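Local coordinates for guanine nucleotide exchange protein (Legionella pneumophila, PDB 1XSZ) that probably acts as a guanine nucleotide exchange factor for ADP-ribosylation factor, with a C-terminal domain capping the active site of its Sec7 domain, at residues E16-N19 / A20-N24; A134-L137 / A138-T141; Y339-Q342 / K343-I346. All blocks are in the same frame, centred on the assembly; numbering follows the deposited sequence. Where two conformers were deposited one is given.

Contact 1 (E16-N19 / A20-N24); sequences EAFN and AKPKN
Pro-22 lies over one face of the Phe-18 ring, and this CH-pi contact lies at the turn in the Sec7 domain where helix 11-20 gives way to helix 22-35. The proline CA stands 4.1 Å from the centroid of the Phe-18 ring, displaced toward the rim on the CD1/CE1 side, and Pro-22 CB follows at 3.8 Å from Phe-18 CE1. With CG of Phe-18 anti to the backbone N (chi1 -176°), the ring swings forward along the chain and crosses the proline at about a right angle. Proline has no N-H to give, so Phe-18 O, 2.8 Å from Pro-22 N, gets no helical bond there. The last sound bond of the first helix is Lys-21 N to Ala-17 O at 2.9 Å. Lys-21 then leaves helical geometry (psi 100°) and serves as N-cap of the next helix, its O accepting from Asn-24 N. A water donates to Ala-17 O and accepts from Asn-24 ND2, tying the two helix ends together. The Asn-19 amide is held by the loop before helix 57-64: OD1, in plane at the Phe-18 ring edge, takes the N-H of Asp-56, while ND2 reaches Asn-54 O. Phe-18 packs on Ile-26 of helix 22-35 and on Ala-59 and Val-60 of helix 57-64; Pro-22 touches Ala-59 and, in the C-terminal capping domain, Tyr-328.

Contact 2 (A134-L137 / A138-T141); sequences AYLL and AFQT
Phe-139 presents its edge to the face of Tyr-135 one helical turn earlier, an edge-to-face pair with centroids 5.1 Å apart and planes at 67°. CD2 and CE2 of Phe-139 do the touching, each 3.6 Å from Tyr-135 CE2. The phenylalanine takes the crowded rotamer, CG between backbone N and carbonyl carbon (chi1 79°), which lays the ring back along the helix with Leu-136 O over the centre of one face. Leu-136 CD1 meets the far end of the ring, 3.5 Å from Phe-139 CZ, and also packs on the bent chain of Gln-140, which runs beside it in the same direction. On another side of the helix, Leu-137 O accepts two bonds, from Thr-141 N and from Thr-141 OG1 (2.7 Å), which arrive from opposite faces of its carbonyl plane. The second of these fixes the hydroxyl in a buried spot. In the next shell, Trp-253 stacks on Phe-139 and shares the Tyr-135 OH with Asp-110 and Lys-251. At this aromatic pair the Sec7 helix 131-149 thus meets Trp-253 and Lys-251 of the C-terminal capping domain, while Leu-137, Ala-138 and Thr-141 pack against helices 89-98, 106-123 and 179-191.

Contact 3 (Y339-Q342 / K343-I346); sequences YDNQ and KKLI
Lys-343 NZ is gripped from several sides: its main partner is Ala-315 O at the end of helix 306-315, Phe-317 O takes a weak bond, and a water accepts another weak one. That water also lies 2.6 Å from Tyr-339 OH and so links the two side chains, whose polar ends, Tyr-339 OH and Lys-343 NZ, stay 4.0 Å apart. The lysine chain lies across the ring: CG sits over one face, 4.2 Å from the Tyr-339 centroid and 19° off the normal, in a CH-pi contact, and CE comes down beside the hydroxyl. A bend at chi2 (-64°) carries the chain along the ring in this way. The Gln-342 and Leu-345 side chains run side by side, with Gln-342 OE1 3.9 Å from Leu-345 CD2. Gln-342 packs on Ala-311, Lys-312 and Ala-315, and Phe-324 meets the Tyr-339 ring edge-to-face. Within the C-terminal capping domain, Lys-343 therefore joins helix 332-351 to helix 306-315 in two ways: its methylenes make a greasy chain over the Tyr-339 ring, and its ammonium is probably stabilised by the carbonyl of Ala-315 at the C-terminal end of helix 306-315.

All three contacts are local, along a helix or round a helix junction, and none touches another. Contacts 1 and 2 belong to the Sec7 domain, on opposite sides of the chain's centre with their own centres 34 Å apart; contact 3 belongs to the C-terminal capping domain, 45 Å from contact 2 and 29 Å from contact 1, centre to centre. Both Sec7 contacts nevertheless meet the capping domain through outside partners: contact 1 also by the salt bridge of Lys-23 with Asp-329, contact 2 along the side that carries its aromatic pair. Residues 339-346, on helix 332-351, pack inside the capping domain itself. None of the three can be placed at the active site from this geometry.

Contact 1 (E16-N19 / A20-N24)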
loop_
_atom_site.group_PDB
_atom_site.type_symbol
_atom_site.label_atom_id
_atom_site.label_comp_id
_atom_site.label_asym_id
_atom_site.label_seq_id
_atom_site.Cartn_x
_atom_site.Cartn_y
_atom_site.Cartn_z
ATOM N N GLU A 16 2.058 -20.518 -12.842
ATOM C CA GLU A 16 1.708 -21.444 -11.772
ATOM C C GLU A 16 2.509 -21.161 -10.506
ATOM O O GLU A 16 1.959 -21.133 -9.404
ATOM C CB GLU A 16 1.954 -22.885 -12.226
ATOM C CG GLU A 16 1.751 -23.923 -11.134
ATOM C CD GLU A 16 2.002 -25.334 -11.622
ATOM O OE1 GLU A 16 3.094 -25.588 -12.177
ATOM O OE2 GLU A 16 1.112 -26.191 -11.447
ATOM N N ALA A 17 3.810 -20.945 -10.664
ATOM C CA ALA A 17 4.670 -20.672 -9.522
ATOM C C ALA A 17 4.317 -19.345 -8.859
ATOM O O ALA A 17 4.233 -19.256 -7.632
ATOM C CB ALA A 17 6.127 -20.665 -9.956
ATOM N N PHE A 18 4.106 -18.313 -9.674
ATOM C CA PHE A 18 3.783 -16.988 -9.153
ATOM C C PHE A 18 2.500 -16.962 -8.332
ATOM O O PHE A 18 2.482 -16.451 -7.212
ATOM C CB PHE A 18 3.650 -15.976 -10.295
ATOM C CG PHE A 18 3.417 -14.567 -9.823
ATOM C CD1 PHE A 18 4.486 -13.748 -9.473
ATOM C CD2 PHE A 18 2.122 -14.073 -9.683
ATOM C CE1 PHE A 18 4.274 -12.463 -8.986
ATOM C CE2 PHE A 18 1.899 -12.787 -9.194
ATOM C CZ PHE A 18 2.975 -11.982 -8.845
ATOM N N ASN A 19 1.423 -17.506 -8.885
ATOM C CA ASN A 19 0.153 -17.489 -8.171
ATOM C C ASN A 19 0.184 -18.256 -6.852
ATOM O O ASN A 19 -0.464 -17.854 -5.883
ATOM C CB ASN A 19 -0.972 -18.002 -9.073
ATOM C CG ASN A 19 -1.235 -17.075 -10.250
ATOM O OD1 ASN A 19 -0.880 -15.896 -10.215
ATOM N ND2 ASN A 19 -1.875 -17.597 -11.289
ATOM N N ALA A 20 0.944 -19.345 -6.802
ATOM C CA ALA A 20 1.045 -20.131 -5.575
ATOM C C ALA A 20 1.888 -19.381 -4.548
ATOM O O ALA A 20 1.544 -19.318 -3.367
ATOM C CB ALA A 20 1.662 -21.488 -5.875
ATOM N N LYS A 21 3.001 -18.821 -5.006
ATOM C CA LYS A 21 3.897 -18.051 -4.151
ATOM C C LYS A 21 4.657 -17.094 -5.056
ATOM O O LYS A 21 5.617 -17.479 -5.724
ATOM C CB LYS A 21 4.878 -18.967 -3.417
ATOM C CG LYS A 21 5.751 -18.226 -2.413
ATOM C CD LYS A 21 6.708 -19.166 -1.698
ATOM C CE LYS A 21 7.589 -18.411 -0.714
ATOM N NZ LYS A 21 6.792 -17.727 0.344
ATOM N N PRO A 22 4.224 -15.827 -5.097
ATOM C CA PRO A 22 4.851 -14.797 -5.928
ATOM C C PRO A 22 6.374 -14.843 -5.986
ATOM O O PRO A 22 6.954 -14.771 -7.070
ATOM C CB PRO A 22 4.321 -13.507 -5.316
ATOM C CG PRO A 22 2.913 -13.893 -4.968
ATOM C CD PRO A 22 3.106 -15.262 -4.319
ATOM N N LYS A 23 7.023 -14.970 -4.832
ATOM C CA LYS A 23 8.481 -15.012 -4.794
ATOM C C LYS A 23 9.065 -16.109 -5.682
ATOM O O LYS A 23 10.111 -15.916 -6.304
ATOM C CB LYS A 23 8.987 -15.195 -3.359
ATOM C CG LYS A 23 10.511 -15.239 -3.265
ATOM C CD LYS A 23 11.013 -15.484 -1.845
ATOM C CE LYS A 23 10.733 -14.310 -0.923
ATOM N NZ LYS A 23 11.342 -14.540 0.422
ATOM N N ASN A 24 8.403 -17.260 -5.747
ATOM C CA ASN A 24 8.908 -18.346 -6.578
ATOM C C ASN A 24 8.770 -18.022 -8.059
ATOM O O ASN A 24 9.627 -18.391 -8.861
ATOM C CB ASN A 24 8.193 -19.660 -6.262
ATOM C CG ASN A 24 8.563 -20.207 -4.899
ATOM O OD1 ASN A 24 9.676 -19.998 -4.418
ATOM N ND2 ASN A 24 7.636 -20.926 -4.277
HETATM O O HOH W 1 5.291 -21.463 -6.156
#

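Contact 2 (A134-L137 / A138-T141)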
loop_
_atom_site.group_PDB
_atom_site.type_symbol
_atom_site.label_atom_id
_atom_site.label_comp_id
_atom_site.label_asym_id
_atom_site.label_seq_id
_atom_site.Cartn_x
_atom_site.Cartn_y
_atom_site.Cartn_z
ATOM N N ALA A 134 3.785 17.074 -10.930
ATOM C CA ALA A 134 2.858 16.072 -11.435
ATOM C C ALA A 134 2.295 15.264 -10.269
ATOM O O ALA A 134 1.121 14.904 -10.273
ATOM C CB ALA A 134 3.562 15.150 -12.429
ATOM N N TYR A 135 3.139 14.994 -9.278
ATOM C CA TYR A 135 2.725 14.238 -8.096
ATOM C C TYR A 135 1.670 15.034 -7.326
ATOM O O TYR A 135 0.640 14.490 -6.915
ATOM C CB TYR A 135 3.942 13.957 -7.206
ATOM C CG TYR A 135 3.615 13.331 -5.865
ATOM C CD1 TYR A 135 3.076 12.047 -5.778
ATOM C CD2 TYR A 135 3.858 14.025 -4.683
ATOM C CE1 TYR A 135 2.790 11.471 -4.537
ATOM C CE2 TYR A 135 3.578 13.464 -3.442
ATOM C CZ TYR A 135 3.047 12.186 -3.375
ATOM O OH TYR A 135 2.789 11.634 -2.142
ATOM N N LEU A 136 1.921 16.322 -7.120
ATOM C CA LEU A 136 0.959 17.165 -6.420
ATOM C C LEU A 136 -0.381 17.135 -7.158
ATOM O O LEU A 136 -1.436 16.958 -6.547
ATOM C CB LEU A 136 1.467 18.611 -6.334
ATOM C CG LEU A 136 0.450 19.632 -5.807
ATOM C CD1 LEU A 136 0.101 19.317 -4.361
ATOM C CD2 LEU A 136 1.021 21.038 -5.924
ATOM N N LEU A 137 -0.339 17.306 -8.474
ATOM C CA LEU A 137 -1.555 17.298 -9.276
ATOM C C LEU A 137 -2.272 15.955 -9.151
ATOM O O LEU A 137 -3.496 15.906 -9.027
ATOM C CB LEU A 137 -1.217 17.560 -10.743
ATOM C CG LEU A 137 -2.301 18.218 -11.593
ATOM C CD1 LEU A 137 -2.600 19.622 -11.073
ATOM C CD2 LEU A 137 -1.818 18.282 -13.028
ATOM N N ALA A 138 -1.501 14.871 -9.183
ATOM C CA ALA A 138 -2.068 13.536 -9.077
ATOM C C ALA A 138 -2.788 13.291 -7.758
ATOM O O ALA A 138 -3.947 12.870 -7.766
ATOM C CB ALA A 138 -0.987 12.481 -9.293
ATOM N N PHE A 139 -2.133 13.559 -6.628
ATOM C CA PHE A 139 -2.823 13.289 -5.377
ATOM C C PHE A 139 -3.934 14.295 -5.095
ATOM O O PHE A 139 -4.929 13.951 -4.462
ATOM C CB PHE A 139 -1.827 13.074 -4.203
ATOM C CG PHE A 139 -1.234 14.323 -3.606
ATOM C CD1 PHE A 139 -2.008 15.184 -2.839
ATOM C CD2 PHE A 139 0.138 14.568 -3.712
ATOM C CE1 PHE A 139 -1.429 16.269 -2.172
ATOM C CE2 PHE A 139 0.726 15.651 -3.049
ATOM C CZ PHE A 139 -0.063 16.499 -2.277
ATOM N N GLN A 140 -3.811 15.519 -5.602
ATOM C CA GLN A 140 -4.880 16.494 -5.420
ATOM C C GLN A 140 -6.095 16.013 -6.229
ATOM O O GLN A 140 -7.229 16.110 -5.768
ATOM C CB GLN A 140 -4.442 17.886 -5.901
ATOM C CG GLN A 140 -3.445 18.597 -4.995
ATOM C CD GLN A 140 -4.050 19.048 -3.679
ATOM O OE1 GLN A 140 -5.231 19.376 -3.605
ATOM N NE2 GLN A 140 -3.231 19.091 -2.637
ATOM N N THR A 141 -5.860 15.478 -7.428
ATOM C CA THR A 141 -6.956 14.986 -8.258
ATOM C C THR A 141 -7.616 13.768 -7.614
ATOM O O THR A 141 -8.834 13.616 -7.672
ATOM C CB THR A 141 -6.461 14.643 -9.679
ATOM O OG1 THR A 141 -5.862 15.811 -10.258
ATOM C CG2 THR A 141 -7.625 14.203 -10.561
#

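Contact 3 (Y339-Q342 / K343-I346)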
loop_
_atom_site.group_PDB
_atom_site.type_symbol
_atom_site.label_atom_id
_atom_site.label_comp_id
_atom_site.label_asym_id
_atom_site.label_seq_id
_atom_site.Cartn_x
_atom_site.Cartn_y
_atom_site.Cartn_z
ATOM N N TYR A 339 0.552 -17.013 15.156
ATOM C CA TYR A 339 -0.452 -16.276 15.910
ATOM C C TYR A 339 -1.163 -17.204 16.895
ATOM O O TYR A 339 -1.325 -16.866 18.068
ATOM C CB TYR A 339 -1.462 -15.657 14.941
ATOM C CG TYR A 339 -2.657 -15.006 15.596
ATOM C CD1 TYR A 339 -2.575 -13.718 16.131
ATOM C CD2 TYR A 339 -3.884 -15.665 15.646
ATOM C CE1 TYR A 339 -3.694 -13.101 16.691
ATOM C CE2 TYR A 339 -5.004 -15.062 16.204
ATOM C CZ TYR A 339 -4.906 -13.778 16.722
ATOM O OH TYR A 339 -6.028 -13.180 17.239
ATOM N N ASP A 340 -1.587 -18.374 16.426
ATOM C CA ASP A 340 -2.274 -19.310 17.309
ATOM C C ASP A 340 -1.372 -19.754 18.458
ATOM O O ASP A 340 -1.845 -19.948 19.582
ATOM C CB ASP A 340 -2.762 -20.539 16.535
ATOM C CG ASP A 340 -3.984 -20.253 15.679
ATOM O OD1 ASP A 340 -4.584 -19.160 15.787
ATOM O OD2 ASP A 340 -4.360 -21.150 14.893
ATOM N N ASN A 341 -0.084 -19.923 18.182
ATOM C CA ASN A 341 0.855 -20.329 19.221
ATOM C C ASN A 341 0.970 -19.237 20.273
ATOM O O ASN A 341 1.023 -19.526 21.471
ATOM C CB ASN A 341 2.225 -20.647 18.622
ATOM C CG ASN A 341 2.217 -21.933 17.824
ATOM O OD1 ASN A 341 1.351 -22.788 18.018
ATOM N ND2 ASN A 341 3.188 -22.087 16.933
ATOM N N GLN A 342 1.004 -17.981 19.841
ATOM C CA GLN A 342 1.089 -16.889 20.801
ATOM C C GLN A 342 -0.195 -16.825 21.635
ATOM O O GLN A 342 -0.142 -16.562 22.836
ATOM C CB GLN A 342 1.332 -15.554 20.091
ATOM C CG GLN A 342 2.714 -15.416 19.456
ATOM C CD GLN A 342 3.843 -15.680 20.437
ATOM O OE1 GLN A 342 3.784 -15.271 21.598
ATOM N NE2 GLN A 342 4.884 -16.361 19.969
ATOM N N LYS A 343 -1.349 -17.063 21.016
ATOM C CA LYS A 343 -2.608 -17.046 21.763
ATOM C C LYS A 343 -2.617 -18.180 22.787
ATOM O O LYS A 343 -3.130 -18.021 23.899
ATOM C CB LYS A 343 -3.813 -17.193 20.822
ATOM C CG LYS A 343 -4.186 -15.923 20.075
ATOM C CD LYS A 343 -4.647 -14.820 21.033
ATOM C CE LYS A 343 -5.271 -13.661 20.270
ATOM N NZ LYS A 343 -5.633 -12.528 21.177
ATOM N N LYS A 344 -2.061 -19.328 22.411
ATOM C CA LYS A 344 -2.006 -20.465 23.320
ATOM C C LYS A 344 -1.124 -20.123 24.516
ATOM O O LYS A 344 -1.446 -20.472 25.651
ATOM C CB LYS A 344 -1.460 -21.704 22.605
ATOM C CG LYS A 344 -2.439 -22.350 21.640
ATOM C CD LYS A 344 -1.858 -23.621 21.043
ATOM C CE LYS A 344 -2.862 -24.321 20.141
ATOM N NZ LYS A 344 -2.312 -25.589 19.590
ATOM N N LEU A 345 -0.017 -19.436 24.256
ATOM C CA LEU A 345 0.901 -19.041 25.324
ATOM C C LEU A 345 0.161 -18.151 26.316
ATOM O O LEU A 345 0.250 -18.344 27.529
ATOM C CB LEU A 345 2.097 -18.276 24.750
ATOM C CG LEU A 345 3.073 -17.688 25.775
ATOM C CD1 LEU A 345 3.660 -18.810 26.615
ATOM C CD2 LEU A 345 4.176 -16.918 25.063
ATOM N N ILE A 346 -0.570 -17.169 25.800
ATOM C CA ILE A 346 -1.321 -16.260 26.655
ATOM C C ILE A 346 -2.340 -17.045 27.476
ATOM O O ILE A 346 -2.523 -16.788 28.670
ATOM C CB ILE A 346 -2.024 -15.171 25.808
ATOM C CG1 ILE A 346 -0.966 -14.247 25.200
ATOM C CG2 ILE A 346 -2.999 -14.371 26.662
ATOM C CD1 ILE A 346 -1.517 -13.284 24.157
HETATM O O HOH W 2 -5.719 -10.874 18.391
HETATM O O HOH W 3 0.751 -25.515 18.627
#